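Local coordinates for Serine/threonine-protein kinase-like protein ACR4 (Arabidopsis thaliana, PDB 7A0J), which acts with the peptide CLE40 as a receptor kinase controlling formative cell divisions in root meristems, its extracellular propeller domain being the part crystallised, at residues V237-H251 against I270-T282. Sequence-based numbering, arbitrary orientation.
Sequences VGGKFYACGIKRYDH and IGFYDLAAGNYFT
Tyr242 reaches across from one blade of the seven-bladed beta-propeller ectodomain to Thr282 in the next, where strands 242-247 and 274-277 run antiparallel (178°) in separate sheets packed face to face, 7.3 Å apart at their axes. Its CB starts out toward the neighbouring blade, chi1 of 75° sets CG between the backbone N and the carbonyl carbon, and the ring lies with Gly239 CA over one face. Tyr242 CE1 comes 3.5 Å from Asn279 O, while on the other side of the ring CE2 passes close to the threonine hydroxyl, which lies at the ring edge. At the tip, Tyr242 OH and Thr282 OG1 share a hydrogen bond of 2.8 Å. A phenylalanine here would probably leave Thr282 OG1 without this mate and the ring less firmly fixed. Cys244, disulfide-bonded to Cys255, brings its SG to the same threonine. Farther along, Ile246 CG1 packs on Leu275 CG at 3.7 Å, while Val237 straddles Leu275 and Ala277, its CG2 3.7 Å from Ala277 CB; Trp296 touches Leu275 and Thr282 from within the seventh repeat. Polar bonds close both ends. At one, Lys240 N donates to Asn279 O (2.9 Å), which also accepts from a water held by Phe241 N. At the other, His251 ND1 donates to Phe272 O at 3.0 Å, the oxygen lying in the imidazole plane and the N-H...O angle being 156°.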
loop_
_atom_site.group_PDB
_atom_site.type_symbol
_atom_site.label_atom_id
_atom_site.label_comp_id
_atom_site.label_asym_id
_atom_site.label_seq_id
_atom_site.Cartn_x
_atom_site.Cartn_y
_atom_site.Cartn_z
ATOM N N VAL A 237 0.481 -8.736 0.086
ATOM C CA VAL A 237 1.271 -7.531 0.475
ATOM C C VAL A 237 2.736 -7.783 0.106
ATOM O O VAL A 237 3.130 -8.961 0.033
ATOM C CB VAL A 237 1.105 -7.198 1.972
ATOM C CG1 VAL A 237 -0.325 -6.796 2.301
ATOM C CG2 VAL A 237 1.561 -8.338 2.873
ATOM N N GLY A 238 3.497 -6.711 -0.126
ATOM C CA GLY A 238 4.921 -6.767 -0.501
ATOM C C GLY A 238 5.798 -6.064 0.519
ATOM O O GLY A 238 5.567 -4.865 0.772
ATOM N N GLY A 239 6.754 -6.794 1.099
ATOM C CA GLY A 239 7.885 -6.229 1.858
ATOM C C GLY A 239 9.024 -5.867 0.922
ATOM O O GLY A 239 8.807 -5.897 -0.306
ATOM N N LYS A 240 10.201 -5.556 1.468
ATOM C CA LYS A 240 11.365 -5.090 0.667
ATOM C C LYS A 240 11.914 -6.248 -0.176
ATOM O O LYS A 240 12.185 -6.010 -1.368
ATOM C CB LYS A 240 12.446 -4.471 1.557
ATOM C CG LYS A 240 13.674 -3.991 0.796
ATOM C CD LYS A 240 14.382 -2.812 1.429
ATOM C CE LYS A 240 13.670 -1.497 1.185
ATOM N NZ LYS A 240 14.617 -0.430 0.789
ATOM N N PHE A 241 12.064 -7.447 0.404
ATOM C CA PHE A 241 12.632 -8.645 -0.275
ATOM C C PHE A 241 11.740 -9.878 -0.075
ATOM O O PHE A 241 12.251 -11.006 -0.212
ATOM C CB PHE A 241 14.046 -8.922 0.240
ATOM C CG PHE A 241 15.030 -7.799 0.028
ATOM C CD1 PHE A 241 15.346 -7.366 -1.251
ATOM C CD2 PHE A 241 15.655 -7.187 1.106
ATOM C CE1 PHE A 241 16.257 -6.338 -1.447
ATOM C CE2 PHE A 241 16.566 -6.161 0.908
ATOM C CZ PHE A 241 16.864 -5.737 -0.368
ATOM N N TYR A 242 10.450 -9.684 0.213
ATOM C CA TYR A 242 9.479 -10.777 0.489
ATOM C C TYR A 242 8.058 -10.309 0.160
ATOM O O TYR A 242 7.837 -9.097 -0.015
ATOM C CB TYR A 242 9.572 -11.222 1.952
ATOM C CG TYR A 242 8.942 -10.262 2.928
ATOM C CD1 TYR A 242 9.696 -9.286 3.559
ATOM C CD2 TYR A 242 7.585 -10.306 3.201
ATOM C CE1 TYR A 242 9.122 -8.389 4.446
ATOM C CE2 TYR A 242 6.993 -9.414 4.079
ATOM C CZ TYR A 242 7.764 -8.451 4.704
ATOM O OH TYR A 242 7.186 -7.572 5.572
ATOM N N ALA A 243 7.123 -11.259 0.100
ATOM C CA ALA A 243 5.664 -11.019 0.009
ATOM C C ALA A 243 4.951 -11.924 1.018
ATOM O O ALA A 243 5.538 -12.951 1.409
ATOM C CB ALA A 243 5.181 -11.268 -1.400
ATOM N N CYS A 244 3.748 -11.531 1.438
ATOM C CA CYS A 244 2.835 -12.336 2.292
ATOM C C CYS A 244 1.423 -12.260 1.710
ATOM O O CYS A 244 1.117 -11.268 1.022
ATOM C CB CYS A 244 2.822 -11.850 3.737
ATOM S SG CYS A 244 4.440 -11.912 4.550
ATOM N N GLY A 245 0.604 -13.279 1.976
ATOM C CA GLY A 245 -0.791 -13.350 1.511
ATOM C C GLY A 245 -1.676 -14.075 2.502
ATOM O O GLY A 245 -1.138 -14.779 3.380
ATOM N N ILE A 246 -2.989 -13.884 2.375
ATOM C CA ILE A 246 -4.039 -14.620 3.136
ATOM C C ILE A 246 -4.654 -15.657 2.188
ATOM O O ILE A 246 -5.172 -15.244 1.135
ATOM C CB ILE A 246 -5.085 -13.637 3.701
ATOM C CG1 ILE A 246 -4.444 -12.643 4.676
ATOM C CG2 ILE A 246 -6.250 -14.382 4.337
ATOM C CD1 ILE A 246 -5.371 -11.542 5.145
ATOM N N LYS A 247 -4.571 -16.945 2.542
ATOM C CA LYS A 247 -5.189 -18.066 1.783
ATOM C C LYS A 247 -6.712 -17.970 1.924
ATOM O O LYS A 247 -7.178 -17.717 3.044
ATOM C CB LYS A 247 -4.686 -19.418 2.299
ATOM C CG LYS A 247 -3.199 -19.680 2.111
ATOM C CD LYS A 247 -2.772 -21.041 2.619
ATOM C CE LYS A 247 -1.291 -21.305 2.460
ATOM N NZ LYS A 247 -0.940 -22.687 2.864
ATOM N N ARG A 248 -7.451 -18.171 0.831
ATOM C CA ARG A 248 -8.923 -17.960 0.774
ATOM C C ARG A 248 -9.651 -18.978 1.658
ATOM O O ARG A 248 -10.672 -18.596 2.266
ATOM C CB ARG A 248 -9.433 -18.055 -0.666
ATOM C CG ARG A 248 -10.908 -17.710 -0.817
ATOM C CD ARG A 248 -11.280 -17.437 -2.260
ATOM N NE ARG A 248 -11.225 -18.647 -3.068
ATOM C CZ ARG A 248 -11.155 -18.676 -4.396
ATOM N NH1 ARG A 248 -11.120 -17.550 -5.091
ATOM N NH2 ARG A 248 -11.111 -19.837 -5.027
ATOM N N TYR A 249 -9.153 -20.216 1.729
ATOM C CA TYR A 249 -9.858 -21.356 2.371
ATOM C C TYR A 249 -9.873 -21.185 3.896
ATOM O O TYR A 249 -10.972 -21.274 4.479
ATOM C CB TYR A 249 -9.241 -22.696 1.962
ATOM C CG TYR A 249 -10.208 -23.849 2.055
ATOM C CD1 TYR A 249 -11.156 -24.058 1.066
ATOM C CD2 TYR A 249 -10.202 -24.711 3.141
ATOM C CE1 TYR A 249 -12.062 -25.104 1.142
ATOM C CE2 TYR A 249 -11.100 -25.761 3.232
ATOM C CZ TYR A 249 -12.034 -25.959 2.229
ATOM O OH TYR A 249 -12.927 -26.988 2.301
ATOM N N ASP A 250 -8.708 -20.957 4.517
ATOM C CA ASP A 250 -8.541 -20.973 5.998
ATOM C C ASP A 250 -8.107 -19.598 6.533
ATOM O O ASP A 250 -7.877 -19.501 7.753
ATOM C CB ASP A 250 -7.573 -22.082 6.428
ATOM C CG ASP A 250 -6.158 -21.949 5.886
ATOM O OD1 ASP A 250 -5.916 -21.027 5.082
ATOM O OD2 ASP A 250 -5.308 -22.774 6.272
ATOM N N HIS A 251 -8.002 -18.575 5.675
ATOM C CA HIS A 251 -7.614 -17.182 6.038
ATOM C C HIS A 251 -6.255 -17.155 6.755
ATOM O O HIS A 251 -5.978 -16.153 7.451
ATOM C CB HIS A 251 -8.717 -16.516 6.878
ATOM C CG HIS A 251 -9.776 -15.848 6.066
ATOM N ND1 HIS A 251 -9.905 -14.472 6.010
ATOM C CD2 HIS A 251 -10.750 -16.352 5.277
ATOM C CE1 HIS A 251 -10.917 -14.160 5.226
ATOM N NE2 HIS A 251 -11.452 -15.296 4.763
ATOM N N ILE A 270 -3.493 -18.693 13.066
ATOM C CA ILE A 270 -4.320 -17.447 13.108
ATOM C C ILE A 270 -5.069 -17.289 11.781
ATOM O O ILE A 270 -4.504 -17.661 10.735
ATOM C CB ILE A 270 -3.445 -16.211 13.400
ATOM C CG1 ILE A 270 -2.546 -16.416 14.623
ATOM C CG2 ILE A 270 -4.309 -14.964 13.538
ATOM C CD1 ILE A 270 -1.509 -15.335 14.803
ATOM N N GLY A 271 -6.284 -16.735 11.835
ATOM C CA GLY A 271 -7.063 -16.308 10.657
ATOM C C GLY A 271 -7.232 -14.798 10.624
ATOM O O GLY A 271 -8.106 -14.285 11.348
ATOM N N PHE A 272 -6.413 -14.113 9.820
ATOM C CA PHE A 272 -6.467 -12.645 9.589
ATOM C C PHE A 272 -7.502 -12.344 8.501
ATOM O O PHE A 272 -7.726 -13.215 7.636
ATOM C CB PHE A 272 -5.098 -12.109 9.163
ATOM C CG PHE A 272 -3.981 -12.343 10.147
ATOM C CD1 PHE A 272 -3.922 -11.637 11.339
ATOM C CD2 PHE A 272 -2.974 -13.257 9.873
ATOM C CE1 PHE A 272 -2.886 -11.843 12.237
ATOM C CE2 PHE A 272 -1.939 -13.463 10.773
ATOM C CZ PHE A 272 -1.897 -12.755 11.952
ATOM N N TYR A 273 -8.106 -11.151 8.541
ATOM C CA TYR A 273 -9.023 -10.639 7.489
ATOM C C TYR A 273 -8.279 -9.646 6.584
ATOM O O TYR A 273 -8.837 -9.303 5.524
ATOM C CB TYR A 273 -10.301 -10.058 8.107
ATOM C CG TYR A 273 -10.202 -8.671 8.690
ATOM C CD1 TYR A 273 -10.226 -7.546 7.880
ATOM C CD2 TYR A 273 -10.139 -8.476 10.061
ATOM C CE1 TYR A 273 -10.151 -6.268 8.411
ATOM C CE2 TYR A 273 -10.068 -7.205 10.610
ATOM C CZ TYR A 273 -10.074 -6.096 9.782
ATOM O OH TYR A 273 -10.004 -4.839 10.314
ATOM N N ASP A 274 -7.072 -9.210 6.967
ATOM C CA ASP A 274 -6.231 -8.294 6.147
ATOM C C ASP A 274 -4.783 -8.294 6.656
ATOM O O ASP A 274 -4.566 -8.635 7.836
ATOM C CB ASP A 274 -6.812 -6.877 6.141
ATOM C CG ASP A 274 -6.474 -6.072 4.897
ATOM O OD1 ASP A 274 -5.676 -6.563 4.073
ATOM O OD2 ASP A 274 -7.022 -4.960 4.760
ATOM N N LEU A 275 -3.837 -7.936 5.779
ATOM C CA LEU A 275 -2.384 -7.805 6.083
ATOM C C LEU A 275 -1.891 -6.422 5.648
ATOM O O LEU A 275 -2.515 -5.819 4.754
ATOM C CB LEU A 275 -1.593 -8.889 5.344
ATOM C CG LEU A 275 -1.822 -10.332 5.789
ATOM C CD1 LEU A 275 -0.942 -11.279 4.987
ATOM C CD2 LEU A 275 -1.569 -10.503 7.280
ATOM N N ALA A 276 -0.805 -5.956 6.270
ATOM C CA ALA A 276 0.008 -4.790 5.851
ATOM C C ALA A 276 1.488 -5.166 5.969
ATOM O O ALA A 276 1.827 -5.949 6.878
ATOM C CB ALA A 276 -0.329 -3.584 6.694
ATOM N N ALA A 277 2.327 -4.650 5.070
ATOM C CA ALA A 277 3.776 -4.949 5.006
ATOM C C ALA A 277 4.577 -3.645 5.067
ATOM O O ALA A 277 4.214 -2.688 4.355
ATOM C CB ALA A 277 4.088 -5.730 3.754
ATOM N N GLY A 278 5.600 -3.617 5.928
ATOM C CA GLY A 278 6.695 -2.628 5.911
ATOM C C GLY A 278 7.897 -3.202 5.186
ATOM O O GLY A 278 7.706 -4.162 4.415
ATOM N N ASN A 279 9.095 -2.669 5.440
ATOM C CA ASN A 279 10.345 -3.102 4.759
ATOM C C ASN A 279 10.692 -4.538 5.175
ATOM O O ASN A 279 10.915 -5.364 4.269
ATOM C CB ASN A 279 11.510 -2.128 4.982
ATOM C CG ASN A 279 11.751 -1.750 6.430
ATOM O OD1 ASN A 279 11.093 -2.257 7.336
ATOM N ND2 ASN A 279 12.694 -0.850 6.656
ATOM N N TYR A 280 10.723 -4.830 6.482
ATOM C CA TYR A 280 11.258 -6.100 7.047
ATOM C C TYR A 280 10.317 -6.685 8.109
ATOM O O TYR A 280 10.800 -7.432 8.984
ATOM C CB TYR A 280 12.654 -5.868 7.632
ATOM C CG TYR A 280 13.655 -5.311 6.651
ATOM C CD1 TYR A 280 14.099 -6.069 5.580
ATOM C CD2 TYR A 280 14.155 -4.027 6.788
ATOM C CE1 TYR A 280 15.015 -5.566 4.669
ATOM C CE2 TYR A 280 15.071 -3.508 5.886
ATOM C CZ TYR A 280 15.504 -4.281 4.823
ATOM O OH TYR A 280 16.408 -3.779 3.933
ATOM N N PHE A 281 9.015 -6.395 8.030
ATOM C CA PHE A 281 7.994 -6.944 8.960
ATOM C C PHE A 281 6.589 -6.770 8.373
ATOM O O PHE A 281 6.350 -5.805 7.617
ATOM C CB PHE A 281 8.103 -6.278 10.333
ATOM C CG PHE A 281 7.893 -4.788 10.316
ATOM C CD1 PHE A 281 8.930 -3.931 9.982
ATOM C CD2 PHE A 281 6.655 -4.244 10.623
ATOM C CE1 PHE A 281 8.734 -2.559 9.957
ATOM C CE2 PHE A 281 6.463 -2.872 10.600
ATOM C CZ PHE A 281 7.500 -2.034 10.263
ATOM N N THR A 282 5.695 -7.694 8.732
ATOM C CA THR A 282 4.274 -7.747 8.305
ATOM C C THR A 282 3.388 -7.719 9.553
ATOM O O THR A 282 3.789 -8.309 10.575
ATOM C CB THR A 282 4.014 -8.994 7.450
ATOM O OG1 THR A 282 4.838 -8.884 6.290
ATOM C CG2 THR A 282 2.568 -9.162 7.035
HETATM O O HOH W 1 3.232 -2.959 1.548
HETATM O O HOH W 2 12.472 -7.522 3.114
#